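Local coordinates for protein cytosolic IMP-GMP specific 5'-nucleotidase (PDB 4OHF) that probably hydrolyses the 5'-phosphate of purine nucleoside monophosphates such as IMP and GMP, as a magnesium-dependent cytosolic nucleotidase of the HAD type, at residues E330-I344 with L394-R408. Residues are numbered along the deposited sequence; the frame is centred on the assembly and turned at random.
Sequences EIASQIRALPIEKKI and LLQEQNSFYNPKWER
Tyr402 reaches from its backbone across to Ser333 and Gln334 of helix 327-336. The first torsion sets CG anti to the carbonyl carbon (chi1 -51°), swinging the ring toward that helix. CD1 and CE1 then run past Ser333 CB, CE1 at 3.4 Å. One ring face carries Arg408 CG, offset toward the rim, and the opposite face has Phe401 CB over its centre, so the ring is sandwiched by its own segment. At the end OH meets Gln334 CA at 3.3 Å, sits over the centre of the Arg408 guanidinium and makes a weak hydrogen bond to Glu341 OE2. Gln398 NE2 is modelled very close to that carboxylate oxygen, a hydrogen bond of doubtful length and poor straightness. The same oxygen forms a long salt bridge with Arg408 NH2 (3.6 Å) in which it stands well out of the guanidinium plane, so the attraction rests on charge alone. Beside Tyr402, the Phe401 ring receives Ala337 CA over its face, a CH-pi contact of 3.8 Å to the centroid, 4° off the normal. The Glu330 carboxylate touches Arg408 CB and CG at a slant, while OE2 accepts from the backbone N of Val409. Farther along, Ile340 CD1 meets Leu394 CD2 at 3.9 Å, and Ile344 CG1 rests on Leu394 CB at 3.7 Å. The start of helix 338-367 and the end of helix 374-399 thus pack as the base of an antiparallel helical hairpin, segment axes 156° apart; helix 327-336 covers the turn after the second arm, and beyond it Trp406 packs on strands 80-84 and 90-95.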
ATOM      1  N   GLU B 330     -37.409   7.721   5.736  1.00 43.91           N
ATOM      2  CA  GLU B 330     -37.373   6.324   5.298  1.00 41.95           C
ATOM      3  C   GLU B 330     -38.470   5.519   5.992  1.00 41.70           C
ATOM      4  O   GLU B 330     -39.238   4.819   5.346  1.00 41.09           O
ATOM      5  CB  GLU B 330     -36.029   5.685   5.628  1.00 43.05           C
ATOM      6  CG  GLU B 330     -34.905   6.052   4.695  1.00 45.96           C
ATOM      7  CD  GLU B 330     -34.687   5.025   3.603  1.00 44.72           C
ATOM      8  OE1 GLU B 330     -34.492   3.833   3.925  1.00 41.11           O
ATOM      9  OE2 GLU B 330     -34.700   5.420   2.423  1.00 46.54           O
ATOM     10  N   ILE B 331     -38.530   5.608   7.316  1.00 41.95           N
ATOM     11  CA  ILE B 331     -39.545   4.886   8.074  1.00 40.78           C
ATOM     12  C   ILE B 331     -40.926   5.340   7.608  1.00 39.30           C
ATOM     13  O   ILE B 331     -41.788   4.521   7.288  1.00 39.48           O
ATOM     14  CB  ILE B 331     -39.449   5.171   9.600  1.00 41.66           C
ATOM     15  CG1 ILE B 331     -38.011   5.000  10.097  1.00 39.84           C
ATOM     16  CG2 ILE B 331     -40.394   4.237  10.361  1.00 40.26           C
ATOM     17  CD1 ILE B 331     -37.551   3.590  10.168  1.00 40.92           C
ATOM     18  N   ALA B 332     -41.128   6.653   7.574  1.00 38.39           N
ATOM     19  CA  ALA B 332     -42.413   7.215   7.162  1.00 37.37           C
ATOM     20  C   ALA B 332     -42.819   6.648   5.815  1.00 36.93           C
ATOM     21  O   ALA B 332     -43.989   6.347   5.589  1.00 36.66           O
ATOM     22  CB  ALA B 332     -42.340   8.740   7.099  1.00 34.55           C
ATOM     23  N   SER B 333     -41.848   6.501   4.925  1.00 36.56           N
ATOM     24  CA  SER B 333     -42.123   5.951   3.609  1.00 38.71           C
ATOM     25  C   SER B 333     -42.368   4.437   3.589  1.00 39.21           C
ATOM     26  O   SER B 333     -43.177   3.949   2.808  1.00 39.02           O
ATOM     27  CB  SER B 333     -40.989   6.302   2.646  1.00 37.26           C
ATOM     28  OG  SER B 333     -41.031   7.679   2.321  1.00 39.73           O
ATOM     29  N   GLN B 334     -41.680   3.684   4.433  1.00 41.34           N
ATOM     30  CA  GLN B 334     -41.887   2.237   4.430  1.00 45.13           C
ATOM     31  C   GLN B 334     -43.288   1.907   4.965  1.00 46.47           C
ATOM     32  O   GLN B 334     -43.896   0.899   4.579  1.00 48.20           O
ATOM     33  CB  GLN B 334     -40.807   1.541   5.268  1.00 45.85           C
ATOM     34  CG  GLN B 334     -39.377   1.775   4.755  1.00 49.87           C
ATOM     35  CD  GLN B 334     -38.305   1.133   5.638  1.00 51.96           C
ATOM     36  OE1 GLN B 334     -38.087  -0.079   5.598  1.00 52.98           O
ATOM     37  NE2 GLN B 334     -37.643   1.951   6.449  1.00 53.33           N
ATOM     38  N   ILE B 335     -43.792   2.768   5.846  1.00 45.09           N
ATOM     39  CA  ILE B 335     -45.111   2.604   6.427  1.00 45.00           C
ATOM     40  C   ILE B 335     -46.174   2.916   5.375  1.00 46.67           C
ATOM     41  O   ILE B 335     -47.185   2.232   5.271  1.00 47.69           O
ATOM     42  CB  ILE B 335     -45.308   3.563   7.606  1.00 45.18           C
ATOM     43  CG1 ILE B 335     -44.212   3.336   8.647  1.00 45.11           C
ATOM     44  CG2 ILE B 335     -46.703   3.377   8.193  1.00 43.49           C
ATOM     45  CD1 ILE B 335     -44.321   4.217   9.875  1.00 44.90           C
ATOM     46  N   ARG B 336     -45.944   3.970   4.605  1.00 48.45           N
ATOM     47  CA  ARG B 336     -46.872   4.376   3.559  1.00 48.86           C
ATOM     48  C   ARG B 336     -46.854   3.383   2.419  1.00 48.53           C
ATOM     49  O   ARG B 336     -47.708   3.425   1.535  1.00 49.86           O
ATOM     50  CB  ARG B 336     -46.489   5.751   3.025  1.00 48.06           C
ATOM     51  CG  ARG B 336     -47.378   6.889   3.516  1.00 52.41           C
ATOM     52  CD  ARG B 336     -46.565   8.163   3.685  1.00 54.32           C
ATOM     53  NE  ARG B 336     -45.503   8.253   2.688  1.00 57.25           N
ATOM     54  CZ  ARG B 336     -44.398   8.981   2.826  1.00 59.91           C
ATOM     55  NH1 ARG B 336     -44.196   9.701   3.930  1.00 59.01           N
ATOM     56  NH2 ARG B 336     -43.482   8.976   1.860  1.00 59.92           N
ATOM     57  N   ALA B 337     -45.885   2.478   2.440  1.00 47.83           N
ATOM     58  CA  ALA B 337     -45.748   1.514   1.368  1.00 47.50           C
ATOM     59  C   ALA B 337     -46.118   0.120   1.827  1.00 47.39           C
ATOM     60  O   ALA B 337     -46.128  -0.830   1.027  1.00 47.87           O
ATOM     61  CB  ALA B 337     -44.313   1.538   0.825  1.00 43.97           C
ATOM     62  N   LEU B 338     -46.433  -0.001   3.110  1.00 46.31           N
ATOM     63  CA  LEU B 338     -46.796  -1.297   3.667  1.00 46.77           C
ATOM     64  C   LEU B 338     -47.802  -2.071   2.829  1.00 46.14           C
ATOM     65  O   LEU B 338     -47.495  -3.138   2.313  1.00 47.49           O
ATOM     66  CB  LEU B 338     -47.326  -1.142   5.090  1.00 46.53           C
ATOM     67  CG  LEU B 338     -46.317  -1.477   6.200  1.00 47.35           C
ATOM     68  CD1 LEU B 338     -47.054  -1.473   7.531  1.00 46.34           C
ATOM     69  CD2 LEU B 338     -45.683  -2.847   5.973  1.00 42.23           C
ATOM     70  N   PRO B 339     -49.012  -1.538   2.663  1.00 46.31           N
ATOM     71  CA  PRO B 339     -49.958  -2.302   1.858  1.00 46.15           C
ATOM     72  C   PRO B 339     -49.378  -2.807   0.532  1.00 47.80           C
ATOM     73  O   PRO B 339     -49.659  -3.939   0.135  1.00 49.35           O
ATOM     74  CB  PRO B 339     -51.125  -1.331   1.683  1.00 45.73           C
ATOM     75  CG  PRO B 339     -50.478   0.016   1.785  1.00 47.34           C
ATOM     76  CD  PRO B 339     -49.495  -0.163   2.893  1.00 46.75           C
ATOM     77  N   ILE B 340     -48.574  -1.998  -0.154  1.00 47.70           N
ATOM     78  CA  ILE B 340     -47.990  -2.456  -1.412  1.00 49.22           C
ATOM     79  C   ILE B 340     -46.903  -3.507  -1.157  1.00 50.06           C
ATOM     80  O   ILE B 340     -46.774  -4.473  -1.908  1.00 49.85           O
ATOM     81  CB  ILE B 340     -47.374  -1.290  -2.229  1.00 49.43           C
ATOM     82  CG1 ILE B 340     -48.476  -0.409  -2.820  1.00 51.09           C
ATOM     83  CG2 ILE B 340     -46.545  -1.839  -3.379  1.00 46.66           C
ATOM     84  CD1 ILE B 340     -49.217  -1.049  -4.006  1.00 52.13           C
ATOM     85  N   GLU B 341     -46.130  -3.315  -0.093  1.00 50.84           N
ATOM     86  CA  GLU B 341     -45.053  -4.241   0.263  1.00 52.03           C
ATOM     87  C   GLU B 341     -45.633  -5.626   0.507  1.00 50.49           C
ATOM     88  O   GLU B 341     -45.028  -6.642   0.177  1.00 47.53           O
ATOM     89  CB  GLU B 341     -44.332  -3.758   1.530  1.00 55.08           C
ATOM     90  CG  GLU B 341     -42.818  -3.577   1.402  1.00 59.75           C
ATOM     91  CD  GLU B 341     -42.378  -2.113   1.572  1.00 63.39           C
ATOM     92  OE1 GLU B 341     -42.784  -1.483   2.586  1.00 63.78           O
ATOM     93  OE2 GLU B 341     -41.625  -1.600   0.699  1.00 60.74           O
ATOM     94  N   LYS B 342     -46.813  -5.652   1.106  1.00 52.18           N
ATOM     95  CA  LYS B 342     -47.489  -6.905   1.395  1.00 54.42           C
ATOM     96  C   LYS B 342     -47.980  -7.510   0.089  1.00 53.87           C
ATOM     97  O   LYS B 342     -47.855  -8.711  -0.135  1.00 53.57           O
ATOM     98  CB  LYS B 342     -48.674  -6.662   2.339  1.00 55.29           C
ATOM     99  CG  LYS B 342     -48.259  -6.166   3.725  1.00 58.67           C
ATOM    100  CD  LYS B 342     -49.467  -5.865   4.609  1.00 61.12           C
ATOM    101  CE  LYS B 342     -49.058  -5.259   5.948  1.00 61.59           C
ATOM    102  NZ  LYS B 342     -50.247  -4.781   6.717  1.00 61.02           N
ATOM    103  N   LYS B 343     -48.530  -6.659  -0.769  1.00 55.12           N
ATOM    104  CA  LYS B 343     -49.059  -7.084  -2.060  1.00 56.92           C
ATOM    105  C   LYS B 343     -47.946  -7.741  -2.856  1.00 56.72           C
ATOM    106  O   LYS B 343     -48.151  -8.775  -3.496  1.00 55.68           O
ATOM    107  CB  LYS B 343     -49.595  -5.878  -2.835  1.00 59.69           C
ATOM    108  CG  LYS B 343     -50.623  -6.223  -3.904  1.00 61.93           C
ATOM    109  CD  LYS B 343     -51.929  -6.679  -3.264  1.00 64.10           C
ATOM    110  CE  LYS B 343     -52.507  -5.577  -2.375  1.00 64.25           C
ATOM    111  NZ  LYS B 343     -52.697  -4.312  -3.141  1.00 61.91           N
ATOM    112  N   ILE B 344     -46.766  -7.134  -2.804  1.00 56.55           N
ATOM    113  CA  ILE B 344     -45.611  -7.659  -3.513  1.00 56.48           C
ATOM    114  C   ILE B 344     -45.165  -8.994  -2.912  1.00 57.06           C
ATOM    115  O   ILE B 344     -44.657  -9.862  -3.617  1.00 57.09           O
ATOM    116  CB  ILE B 344     -44.460  -6.643  -3.490  1.00 54.75           C
ATOM    117  CG1 ILE B 344     -44.912  -5.366  -4.209  1.00 54.95           C
ATOM    118  CG2 ILE B 344     -43.228  -7.231  -4.164  1.00 54.36           C
ATOM    119  CD1 ILE B 344     -43.840  -4.277  -4.340  1.00 54.30           C
ATOM    120  N   LEU B 394     -46.577  -3.670  -9.571  1.00 50.55           N
ATOM    121  CA  LEU B 394     -46.599  -3.421  -8.130  1.00 49.64           C
ATOM    122  C   LEU B 394     -45.276  -2.795  -7.692  1.00 50.70           C
ATOM    123  O   LEU B 394     -45.262  -1.912  -6.844  1.00 51.92           O
ATOM    124  CB  LEU B 394     -46.831  -4.718  -7.356  1.00 49.67           C
ATOM    125  CG  LEU B 394     -48.280  -5.187  -7.205  1.00 49.33           C
ATOM    126  CD1 LEU B 394     -48.306  -6.557  -6.569  1.00 49.53           C
ATOM    127  CD2 LEU B 394     -49.054  -4.197  -6.348  1.00 50.17           C
ATOM    128  N   LEU B 395     -44.165  -3.247  -8.271  1.00 50.49           N
ATOM    129  CA  LEU B 395     -42.865  -2.689  -7.927  1.00 51.88           C
ATOM    130  C   LEU B 395     -42.802  -1.203  -8.292  1.00 52.93           C
ATOM    131  O   LEU B 395     -42.476  -0.375  -7.443  1.00 52.63           O
ATOM    132  CB  LEU B 395     -41.734  -3.458  -8.626  1.00 51.94           C
ATOM    133  CG  LEU B 395     -41.491  -4.923  -8.214  1.00 53.26           C
ATOM    134  CD1 LEU B 395     -40.408  -5.536  -9.100  1.00 51.53           C
ATOM    135  CD2 LEU B 395     -41.098  -5.009  -6.751  1.00 50.63           C
ATOM    136  N   GLN B 396     -43.105  -0.868  -9.549  1.00 54.34           N
ATOM    137  CA  GLN B 396     -43.106   0.527 -10.017  1.00 54.26           C
ATOM    138  C   GLN B 396     -43.914   1.392  -9.043  1.00 53.09           C
ATOM    139  O   GLN B 396     -43.577   2.538  -8.759  1.00 51.77           O
ATOM    140  CB  GLN B 396     -43.726   0.618 -11.422  1.00 56.88           C
ATOM    141  CG  GLN B 396     -44.321   1.994 -11.750  1.00 62.71           C
ATOM    142  CD  GLN B 396     -45.257   2.000 -12.970  1.00 66.63           C
ATOM    143  OE1 GLN B 396     -46.190   1.189 -13.071  1.00 67.15           O
ATOM    144  NE2 GLN B 396     -45.018   2.932 -13.891  1.00 67.00           N
ATOM    145  N   GLU B 397     -44.996   0.814  -8.540  1.00 53.55           N
ATOM    146  CA  GLU B 397     -45.876   1.478  -7.591  1.00 52.09           C
ATOM    147  C   GLU B 397     -45.156   1.684  -6.260  1.00 51.94           C
ATOM    148  O   GLU B 397     -45.324   2.716  -5.591  1.00 50.90           O
ATOM    149  CB  GLU B 397     -47.108   0.619  -7.381  1.00 52.10           C
ATOM    150  CG  GLU B 397     -48.013   1.088  -6.290  1.00 55.09           C
ATOM    151  CD  GLU B 397     -49.428   1.176  -6.769  1.00 57.63           C
ATOM    152  OE1 GLU B 397     -50.056   0.107  -6.987  1.00 54.35           O
ATOM    153  OE2 GLU B 397     -49.896   2.328  -6.950  1.00 61.18           O
ATOM    154  N   GLN B 398     -44.360   0.693  -5.872  1.00 50.26           N
ATOM    155  CA  GLN B 398     -43.621   0.780  -4.625  1.00 50.64           C
ATOM    156  C   GLN B 398     -42.572   1.877  -4.691  1.00 49.80           C
ATOM    157  O   GLN B 398     -42.258   2.504  -3.687  1.00 51.05           O
ATOM    158  CB  GLN B 398     -42.932  -0.538  -4.317  1.00 49.94           C
ATOM    159  CG  GLN B 398     -42.030  -0.479  -3.105  1.00 49.96           C
ATOM    160  CD  GLN B 398     -41.341  -1.804  -2.844  1.00 50.59           C
ATOM    161  OE1 GLN B 398     -40.612  -2.311  -3.699  1.00 49.36           O
ATOM    162  NE2 GLN B 398     -41.575  -2.377  -1.660  1.00 48.80           N
ATOM    163  N   ASN B 399     -42.035   2.104  -5.879  1.00 48.97           N
ATOM    164  CA  ASN B 399     -41.007   3.113  -6.065  1.00 50.23           C
ATOM    165  C   ASN B 399     -41.468   4.548  -5.810  1.00 48.82           C
ATOM    166  O   ASN B 399     -40.682   5.392  -5.363  1.00 48.96           O
ATOM    167  CB  ASN B 399     -40.411   2.983  -7.468  1.00 50.96           C
ATOM    168  CG  ASN B 399     -39.487   1.786  -7.587  1.00 53.25           C
ATOM    169  OD1 ASN B 399     -39.002   1.463  -8.670  1.00 54.11           O
ATOM    170  ND2 ASN B 399     -39.232   1.123  -6.461  1.00 55.22           N
ATOM    171  N   SER B 400     -42.739   4.815  -6.079  1.00 45.41           N
ATOM    172  CA  SER B 400     -43.288   6.145  -5.877  1.00 44.22           C
ATOM    173  C   SER B 400     -43.294   6.604  -4.408  1.00 43.52           C
ATOM    174  O   SER B 400     -43.540   7.787  -4.141  1.00 42.57           O
ATOM    175  CB  SER B 400     -44.708   6.218  -6.441  1.00 44.03           C
ATOM    176  OG  SER B 400     -45.561   5.278  -5.809  1.00 43.78           O
ATOM    177  N   PHE B 401     -43.041   5.682  -3.468  1.00 41.59           N
ATOM    178  CA  PHE B 401     -42.999   6.030  -2.043  1.00 40.11           C
ATOM    179  C   PHE B 401     -41.614   6.516  -1.593  1.00 39.17           C
ATOM    180  O   PHE B 401     -41.460   7.048  -0.498  1.00 37.88           O
ATOM    181  CB  PHE B 401     -43.398   4.839  -1.168  1.00 42.01           C
ATOM    182  CG  PHE B 401     -44.836   4.438  -1.295  1.00 44.49           C
ATOM    183  CD1 PHE B 401     -45.229   3.484  -2.236  1.00 46.05           C
ATOM    184  CD2 PHE B 401     -45.811   5.034  -0.498  1.00 43.03           C
ATOM    185  CE1 PHE B 401     -46.581   3.136  -2.372  1.00 46.17           C
ATOM    186  CE2 PHE B 401     -47.155   4.691  -0.635  1.00 43.04           C
ATOM    187  CZ  PHE B 401     -47.542   3.747  -1.565  1.00 42.70           C
ATOM    188  N   TYR B 402     -40.615   6.337  -2.447  1.00 38.67           N
ATOM    189  CA  TYR B 402     -39.259   6.743  -2.122  1.00 39.48           C
ATOM    190  C   TYR B 402     -38.713   7.664  -3.198  1.00 40.18           C
ATOM    191  O   TYR B 402     -39.333   7.834  -4.247  1.00 43.39           O
ATOM    192  CB  TYR B 402     -38.366   5.506  -1.999  1.00 39.29           C
ATOM    193  CG  TYR B 402     -38.937   4.448  -1.081  1.00 39.34           C
ATOM    194  CD1 TYR B 402     -38.954   4.637   0.298  1.00 38.56           C
ATOM    195  CD2 TYR B 402     -39.462   3.262  -1.590  1.00 37.71           C
ATOM    196  CE1 TYR B 402     -39.470   3.677   1.153  1.00 39.03           C
ATOM    197  CE2 TYR B 402     -39.993   2.284  -0.736  1.00 40.58           C
ATOM    198  CZ  TYR B 402     -39.987   2.503   0.642  1.00 39.59           C
ATOM    199  OH  TYR B 402     -40.470   1.552   1.516  1.00 37.88           O
ATOM    200  N   ASN B 403     -37.553   8.250  -2.925  1.00 38.89           N
ATOM    201  CA  ASN B 403     -36.885   9.150  -3.846  1.00 39.81           C
ATOM    202  C   ASN B 403     -36.890   8.549  -5.261  1.00 41.22           C
ATOM    203  O   ASN B 403     -36.352   7.463  -5.488  1.00 41.92           O
ATOM    204  CB  ASN B 403     -35.455   9.388  -3.345  1.00 37.84           C
ATOM    205  CG  ASN B 403     -34.640  10.224  -4.299  1.00 38.29           C
ATOM    206  OD1 ASN B 403     -34.271   9.757  -5.380  1.00 37.98           O
ATOM    207  ND2 ASN B 403     -34.361  11.474  -3.914  1.00 34.64           N
ATOM    208  N   PRO B 404     -37.514   9.243  -6.231  1.00 41.15           N
ATOM    209  CA  PRO B 404     -37.579   8.743  -7.610  1.00 39.91           C
ATOM    210  C   PRO B 404     -36.276   8.334  -8.298  1.00 38.89           C
ATOM    211  O   PRO B 404     -36.249   7.351  -9.042  1.00 38.66           O
ATOM    212  CB  PRO B 404     -38.322   9.863  -8.359  1.00 40.68           C
ATOM    213  CG  PRO B 404     -38.171  11.063  -7.497  1.00 40.71           C
ATOM    214  CD  PRO B 404     -38.258  10.507  -6.103  1.00 41.93           C
ATOM    215  N   LYS B 405     -35.197   9.069  -8.057  1.00 36.50           N
ATOM    216  CA  LYS B 405     -33.931   8.724  -8.675  1.00 35.77           C
ATOM    217  C   LYS B 405     -33.132   7.637  -7.957  1.00 36.98           C
ATOM    218  O   LYS B 405     -32.491   6.803  -8.604  1.00 37.17           O
ATOM    219  CB  LYS B 405     -33.037   9.964  -8.782  1.00 35.42           C
ATOM    220  CG  LYS B 405     -33.525  11.036  -9.755  1.00 37.54           C
ATOM    221  CD  LYS B 405     -32.674  12.323  -9.680  1.00 38.43           C
ATOM    222  CE  LYS B 405     -31.278  12.151 -10.267  1.00 38.98           C
ATOM    223  NZ  LYS B 405     -30.450  13.417 -10.198  1.00 41.33           N
ATOM    224  N   TRP B 406     -33.177   7.623  -6.625  1.00 37.36           N
ATOM    225  CA  TRP B 406     -32.339   6.692  -5.874  1.00 36.66           C
ATOM    226  C   TRP B 406     -32.948   5.615  -4.996  1.00 38.04           C
ATOM    227  O   TRP B 406     -32.226   4.752  -4.500  1.00 39.04           O
ATOM    228  CB  TRP B 406     -31.351   7.490  -5.035  1.00 34.37           C
ATOM    229  CG  TRP B 406     -30.610   8.493  -5.817  1.00 35.57           C
ATOM    230  CD1 TRP B 406     -30.917   9.827  -5.968  1.00 37.76           C
ATOM    231  CD2 TRP B 406     -29.456   8.257  -6.610  1.00 34.37           C
ATOM    232  NE1 TRP B 406     -30.015  10.429  -6.814  1.00 34.79           N
ATOM    233  CE2 TRP B 406     -29.107   9.485  -7.223  1.00 36.09           C
ATOM    234  CE3 TRP B 406     -28.673   7.128  -6.862  1.00 33.20           C
ATOM    235  CZ2 TRP B 406     -28.005   9.607  -8.077  1.00 37.62           C
ATOM    236  CZ3 TRP B 406     -27.583   7.249  -7.702  1.00 34.39           C
ATOM    237  CH2 TRP B 406     -27.258   8.481  -8.302  1.00 36.12           C
ATOM    238  N   GLU B 407     -34.255   5.644  -4.801  1.00 39.08           N
ATOM    239  CA  GLU B 407     -34.886   4.639  -3.965  1.00 39.49           C
ATOM    240  C   GLU B 407     -34.444   4.863  -2.515  1.00 37.27           C
ATOM    241  O   GLU B 407     -34.082   5.978  -2.155  1.00 32.84           O
ATOM    242  CB  GLU B 407     -34.521   3.238  -4.479  1.00 43.06           C
ATOM    243  CG  GLU B 407     -35.329   2.823  -5.711  1.00 48.05           C
ATOM    244  CD  GLU B 407     -34.573   1.901  -6.676  1.00 52.75           C
ATOM    245  OE1 GLU B 407     -35.201   1.400  -7.640  1.00 52.23           O
ATOM    246  OE2 GLU B 407     -33.351   1.680  -6.481  1.00 55.48           O
ATOM    247  N   ARG B 408     -34.463   3.811  -1.703  1.00 37.32           N
ATOM    248  CA  ARG B 408     -34.105   3.906  -0.282  1.00 38.25           C
ATOM    249  C   ARG B 408     -32.644   4.103   0.069  1.00 38.33           C
ATOM    250  O   ARG B 408     -31.739   3.675  -0.653  1.00 38.77           O
ATOM    251  CB  ARG B 408     -34.601   2.672   0.466  1.00 40.60           C
ATOM    252  CG  ARG B 408     -36.052   2.752   0.856  1.00 45.68           C
ATOM    253  CD  ARG B 408     -36.562   1.440   1.392  1.00 48.58           C
ATOM    254  NE  ARG B 408     -37.119   0.631   0.322  1.00 53.67           N
ATOM    255  CZ  ARG B 408     -37.702  -0.543   0.521  1.00 57.18           C
ATOM    256  NH1 ARG B 408     -37.789  -1.028   1.757  1.00 59.79           N
ATOM    257  NH2 ARG B 408     -38.205  -1.223  -0.503  1.00 57.97           N
TER